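Local atomic coordinates of Maltose/maltodextrin transport permease homologue (Bdellovibrio bacteriovorus HD100, PDB entry 6FFL), a protein that binds maltodextrins such as maltotriose through its MalE-like domain, the part described here, which is fused to a MalF-type permease subunit and probably delivers sugar for import. Residues L19-E24 / Q300-E305; A229-G234 / G239-A244. One frame throughout, in Å; residues are numbered along the deposited sequence.

Both contacts belong to the solute-binding domain but tie together different parts of it. Contact 1 joins two helices distant in sequence, 13-29 and 297-307, whereas contact 2 links strand 228-234 to the helix that follows it, 238-243. Their centres lie 20 Å apart. The touching residues are all buried in contact 2; contact 1 is buried along Leu19, Ala22 and Phe303 but partly exposed at Glu21 and Leu302. Contact 1 is van der Waals packing, partly against a carboxylate, with no hydrogen bond between its segments; contact 2 centres on the hydroxyl end of Tyr241, hydrogen-bonded to Asn233, whose side chain is about 6 Å from a bound glucose unit.

Contact 1 of 2, residues L19-E24 / Q300-E305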
loop_
_atom_site.group_PDB
_atom_site.type_symbol
_atom_site.label_atom_id
_atom_site.label_comp_id
_atom_site.label_asym_id
_atom_site.label_seq_id
_atom_site.Cartn_x
_atom_site.Cartn_y
_atom_site.Cartn_z
ATOM N N LEU A 19 9.575 -14.373 -1.975
ATOM C CA LEU A 19 9.033 -14.916 -3.221
ATOM C C LEU A 19 10.043 -15.818 -3.920
ATOM O O LEU A 19 9.704 -16.920 -4.373
ATOM C CB LEU A 19 8.601 -13.777 -4.151
ATOM C CG LEU A 19 8.081 -14.214 -5.516
ATOM C CD1 LEU A 19 6.815 -15.029 -5.360
ATOM C CD2 LEU A 19 7.818 -12.987 -6.386
ATOM N N ALA A 20 11.296 -15.372 -4.006
ATOM C CA ALA A 20 12.321 -16.179 -4.657
ATOM C C ALA A 20 12.488 -17.531 -3.970
ATOM O O ALA A 20 12.630 -18.560 -4.639
ATOM C CB ALA A 20 13.649 -15.422 -4.684
ATOM N N GLU A 21 12.482 -17.549 -2.633
ATOM C CA GLU A 21 12.582 -18.821 -1.922
ATOM C C GLU A 21 11.379 -19.709 -2.224
ATOM O O GLU A 21 11.529 -20.914 -2.463
ATOM C CB GLU A 21 12.707 -18.575 -0.417
ATOM C CG GLU A 21 12.675 -19.839 0.432
ATOM C CD GLU A 21 12.918 -19.573 1.912
ATOM O OE1 GLU A 21 13.252 -18.425 2.279
ATOM O OE2 GLU A 21 12.780 -20.522 2.713
ATOM N N ALA A 22 10.180 -19.124 -2.229
ATOM C CA ALA A 22 8.981 -19.896 -2.536
ATOM C C ALA A 22 9.009 -20.419 -3.968
ATOM O O ALA A 22 8.633 -21.566 -4.222
ATOM C CB ALA A 22 7.737 -19.035 -2.299
ATOM N N LEU A 23 9.440 -19.586 -4.920
ATOM C CA LEU A 23 9.478 -20.023 -6.313
ATOM C C LEU A 23 10.499 -21.135 -6.510
ATOM O O LEU A 23 10.285 -22.053 -7.306
ATOM C CB LEU A 23 9.788 -18.840 -7.230
ATOM C CG LEU A 23 8.711 -17.764 -7.383
ATOM C CD1 LEU A 23 9.174 -16.708 -8.383
ATOM C CD2 LEU A 23 7.389 -18.397 -7.832
ATOM N N GLU A 24 11.614 -21.071 -5.781
ATOM C CA GLU A 24 12.621 -22.119 -5.878
ATOM C C GLU A 24 12.053 -23.455 -5.410
ATOM O O GLU A 24 12.290 -24.496 -6.036
ATOM C CB GLU A 24 13.848 -21.696 -5.068
ATOM C CG GLU A 24 14.950 -22.717 -4.907
ATOM C CD GLU A 24 16.040 -22.210 -3.969
ATOM O OE1 GLU A 24 16.634 -21.148 -4.263
ATOM O OE2 GLU A 24 16.290 -22.862 -2.932
ATOM N N GLN A 300 2.148 -18.532 2.856
ATOM C CA GLN A 300 1.698 -17.400 3.670
ATOM C C GLN A 300 2.471 -17.320 4.981
ATOM O O GLN A 300 2.822 -16.226 5.440
ATOM C CB GLN A 300 0.204 -17.517 3.956
ATOM C CG GLN A 300 -0.680 -17.428 2.716
ATOM C CD GLN A 300 -2.098 -17.020 3.059
ATOM O OE1 GLN A 300 -2.357 -16.525 4.155
ATOM N NE2 GLN A 300 -3.027 -17.217 2.116
ATOM N N LEU A 301 2.737 -18.465 5.601
ATOM C CA LEU A 301 3.465 -18.459 6.863
ATOM C C LEU A 301 4.955 -18.207 6.673
ATOM O O LEU A 301 5.620 -17.765 7.615
ATOM C CB LEU A 301 3.234 -19.775 7.606
ATOM C CG LEU A 301 1.815 -19.967 8.161
ATOM C CD1 LEU A 301 1.649 -21.361 8.790
ATOM C CD2 LEU A 301 1.460 -18.860 9.152
ATOM N N LEU A 302 5.498 -18.497 5.492
ATOM C CA LEU A 302 6.867 -18.088 5.197
ATOM C C LEU A 302 6.984 -16.569 5.207
ATOM O O LEU A 302 7.906 -16.008 5.819
ATOM C CB LEU A 302 7.305 -18.653 3.847
ATOM C CG LEU A 302 8.744 -18.374 3.420
ATOM C CD1 LEU A 302 9.736 -18.996 4.394
ATOM C CD2 LEU A 302 8.957 -18.909 2.005
ATOM N N PHE A 303 6.049 -15.884 4.535
ATOM C CA PHE A 303 6.007 -14.423 4.588
ATOM C C PHE A 303 5.756 -13.946 6.010
ATOM O O PHE A 303 6.413 -13.017 6.492
ATOM C CB PHE A 303 4.922 -13.873 3.657
ATOM C CG PHE A 303 5.327 -13.827 2.214
ATOM C CD1 PHE A 303 6.103 -12.782 1.737
ATOM C CD2 PHE A 303 4.924 -14.818 1.331
ATOM C CE1 PHE A 303 6.471 -12.725 0.416
ATOM C CE2 PHE A 303 5.297 -14.771 0.008
ATOM C CZ PHE A 303 6.083 -13.718 -0.452
ATOM N N ALA A 304 4.794 -14.566 6.696
ATOM C CA ALA A 304 4.514 -14.160 8.073
ATOM C C ALA A 304 5.763 -14.271 8.940
ATOM O O ALA A 304 6.034 -13.394 9.768
ATOM C CB ALA A 304 3.366 -15.000 8.646
ATOM N N GLU A 305 6.563 -15.318 8.729
ATOM C CA GLU A 305 7.743 -15.528 9.559
ATOM C C GLU A 305 8.871 -14.563 9.206
ATOM O O GLU A 305 9.552 -14.050 10.101
ATOM C CB GLU A 305 8.215 -16.973 9.421
ATOM C CG GLU A 305 9.507 -17.303 10.151
ATOM C CD GLU A 305 9.901 -18.757 9.958
ATOM O OE1 GLU A 305 10.285 -19.128 8.827
ATOM O OE2 GLU A 305 9.801 -19.535 10.930
#
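Leu19, Glu21 and Ala22 of helix 13-29 face Leu302 and Phe303 of helix 297-307, the two segments running roughly antiparallel at 150° with their axes 10.5 Å apart at closest approach. Such a separation leaves the bridging to side chains. Leu302 does most of it: with CG anti to the backbone N (chi1 -177°), its two methyl groups are carried across to the other helix. CD1 lies 3.8 Å from Glu21 OE2, while CD2 is 4.1 Å from Glu21 CG, so the methyl pair packs against the aliphatic stem and the carboxylate of an extended glutamate. The same CD2 is 4.5 Å from Ala22 CB, a small residue that adds a looser touch beside the stem. Phe303 starts out alongside the interface, but its ring reaches further over and brings CZ to 3.9 Å from the backbone N of Leu19. Leu19 CB adds an apolar contact with the same ring atom. Val18, one residue earlier in helix 13-29, touches both Leu302 and Phe303 and continues the apolar seam. This is near-antiparallel helix packing within the solute-binding domain, joining a helix near the start of the chain to one about 280 residues later, with the Phe303 side chain about 9 Å from a bound glucose unit. While the leucine methyls lie along the stem and carboxylate of Glu21, its OE1 forms a salt bridge with Lys306, further along helix 297-307, which may offset the negative charge at this partly exposed margin.

Contact 2 of 2, residues A229-G234 / G239-A244; sequences AMLING and GDYQQA
The Tyr241 ring receives Asn233 ND2 at its edge, near the ring plane and at the hydroxyl end, while Leu231 CD2 meets that end obliquely. The amide and ring planes are turned 62° apart. Asn233 ND2 donates a bent hydrogen bond to Tyr241 OH (3.0 Å, 142° at the hydrogen), and the oxygen lies almost in the amide plane. The methyl Leu231 CD2 presses close, 3.2 Å from Tyr241 OH and 3.5 Å from Tyr241 CE2; leucine and tyrosine reach for each other from opposite directions. With Asn233 CG roughly anti to the backbone N (chi1 -152°) the amide is carried toward the tyrosine, and OD1 accepts a bond from Gly234 N (2.8 Å), the donor above the carbonyl plane. ND2 also donates to Tyr216 OH, so both ends of the amide have partners, which should restrict its rotation about 6 Å from a bound glucose unit. Asn220 OD1 makes a weak hydrogen bond with Tyr241 OH. Strand 228-234 pairs with strands 157-158 and 116-121 in a mixed sheet, where Leu119 touches Leu231, Asn233 and Tyr241. Helix 216-224 packs against the same cluster, its Phe223 meeting Tyr241 edge-to-face and also touching Leu231, and so joins the sheet to helix 238-243.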
loop_
_atom_site.group_PDB
_atom_site.type_symbol
_atom_site.label_atom_id
_atom_site.label_comp_id
_atom_site.label_asym_id
_atom_site.label_seq_id
_atom_site.Cartn_x
_atom_site.Cartn_y
_atom_site.Cartn_z
ATOM N N ALA A 229 13.473 10.398 13.178
ATOM C CA ALA A 229 12.910 9.804 14.394
ATOM C C ALA A 229 11.614 9.063 14.096
ATOM O O ALA A 229 11.352 7.999 14.673
ATOM C CB ALA A 229 12.661 10.878 15.453
ATOM N N MET A 230 10.798 9.604 13.193
ATOM C CA MET A 230 9.489 9.059 12.887
ATOM C C MET A 230 9.328 8.918 11.383
ATOM O O MET A 230 9.933 9.652 10.603
ATOM C CB MET A 230 8.368 9.945 13.449
ATOM C CG MET A 230 8.297 9.885 14.954
ATOM S SD MET A 230 7.099 10.982 15.699
ATOM C CE MET A 230 7.900 12.584 15.533
ATOM N N LEU A 231 8.505 7.952 10.994
ATOM C CA LEU A 231 8.245 7.639 9.595
ATOM C C LEU A 231 6.770 7.302 9.456
ATOM O O LEU A 231 6.162 6.773 10.387
ATOM C CB LEU A 231 9.128 6.459 9.145
ATOM C CG LEU A 231 8.731 5.649 7.911
ATOM C CD1 LEU A 231 9.099 6.442 6.670
ATOM C CD2 LEU A 231 9.439 4.320 7.910
ATOM N N ILE A 232 6.178 7.615 8.301
ATOM C CA ILE A 232 4.885 7.034 7.954
ATOM C C ILE A 232 5.123 6.082 6.790
ATOM O O ILE A 232 5.637 6.485 5.741
ATOM C CB ILE A 232 3.827 8.098 7.621
ATOM C CG1 ILE A 232 3.497 8.895 8.886
ATOM C CG2 ILE A 232 2.534 7.410 7.097
ATOM C CD1 ILE A 232 2.559 10.084 8.645
ATOM N N ASN A 233 4.781 4.811 6.989
ATOM C CA ASN A 233 5.002 3.803 5.962
ATOM C C ASN A 233 4.082 2.627 6.257
ATOM O O ASN A 233 3.393 2.589 7.282
ATOM C CB ASN A 233 6.482 3.375 5.914
ATOM C CG ASN A 233 6.921 2.890 4.538
ATOM O OD1 ASN A 233 6.096 2.692 3.637
ATOM N ND2 ASN A 233 8.231 2.710 4.362
ATOM N N GLY A 234 4.069 1.660 5.335
ATOM C CA GLY A 234 3.118 0.571 5.391
ATOM C C GLY A 234 3.725 -0.719 5.941
ATOM O O GLY A 234 4.926 -0.828 6.162
ATOM N N GLY A 239 9.712 -5.817 7.263
ATOM C CA GLY A 239 10.793 -6.776 7.099
ATOM C C GLY A 239 12.113 -6.103 6.793
ATOM O O GLY A 239 13.158 -6.484 7.326
ATOM N N ASP A 240 12.080 -5.072 5.958
ATOM C CA ASP A 240 13.322 -4.416 5.578
ATOM C C ASP A 240 13.894 -3.567 6.705
ATOM O O ASP A 240 15.121 -3.464 6.822
ATOM C CB ASP A 240 13.095 -3.609 4.307
ATOM C CG ASP A 240 13.133 -4.499 3.066
ATOM O OD1 ASP A 240 14.181 -5.133 2.821
ATOM O OD2 ASP A 240 12.114 -4.623 2.372
ATOM N N TYR A 241 13.051 -2.987 7.571
ATOM C CA TYR A 241 13.615 -2.291 8.727
ATOM C C TYR A 241 14.191 -3.268 9.741
ATOM O O TYR A 241 15.213 -2.968 10.369
ATOM C CB TYR A 241 12.574 -1.370 9.382
ATOM C CG TYR A 241 12.122 -0.288 8.420
ATOM C CD1 TYR A 241 13.046 0.390 7.635
ATOM C CD2 TYR A 241 10.774 0.022 8.272
ATOM C CE1 TYR A 241 12.643 1.361 6.726
ATOM C CE2 TYR A 241 10.362 0.983 7.366
ATOM C CZ TYR A 241 11.292 1.643 6.595
ATOM O OH TYR A 241 10.886 2.589 5.688
ATOM N N GLN A 242 13.574 -4.444 9.895
ATOM C CA GLN A 242 14.142 -5.475 10.764
ATOM C C GLN A 242 15.498 -5.937 10.251
ATOM O O GLN A 242 16.453 -6.076 11.026
ATOM C CB GLN A 242 13.174 -6.657 10.876
ATOM C CG GLN A 242 11.985 -6.385 11.785
ATOM C CD GLN A 242 10.864 -7.387 11.599
ATOM O OE1 GLN A 242 10.894 -8.220 10.688
ATOM N NE2 GLN A 242 9.862 -7.310 12.465
ATOM N N GLN A 243 15.607 -6.170 8.942
ATOM C CA GLN A 243 16.884 -6.596 8.376
ATOM C C GLN A 243 17.940 -5.509 8.525
ATOM O O GLN A 243 19.127 -5.807 8.707
ATOM C CB GLN A 243 16.715 -6.976 6.904
ATOM C CG GLN A 243 17.932 -7.693 6.312
ATOM C CD GLN A 243 17.787 -7.980 4.826
ATOM O OE1 GLN A 243 16.684 -8.223 4.331
ATOM N NE2 GLN A 243 18.904 -7.950 4.105
ATOM N N ALA A 244 17.527 -4.244 8.448
ATOM C CA ALA A 244 18.429 -3.115 8.638
ATOM C C ALA A 244 18.721 -2.831 10.105
ATOM O O ALA A 244 19.400 -1.844 10.403
ATOM C CB ALA A 244 17.845 -1.867 7.975
#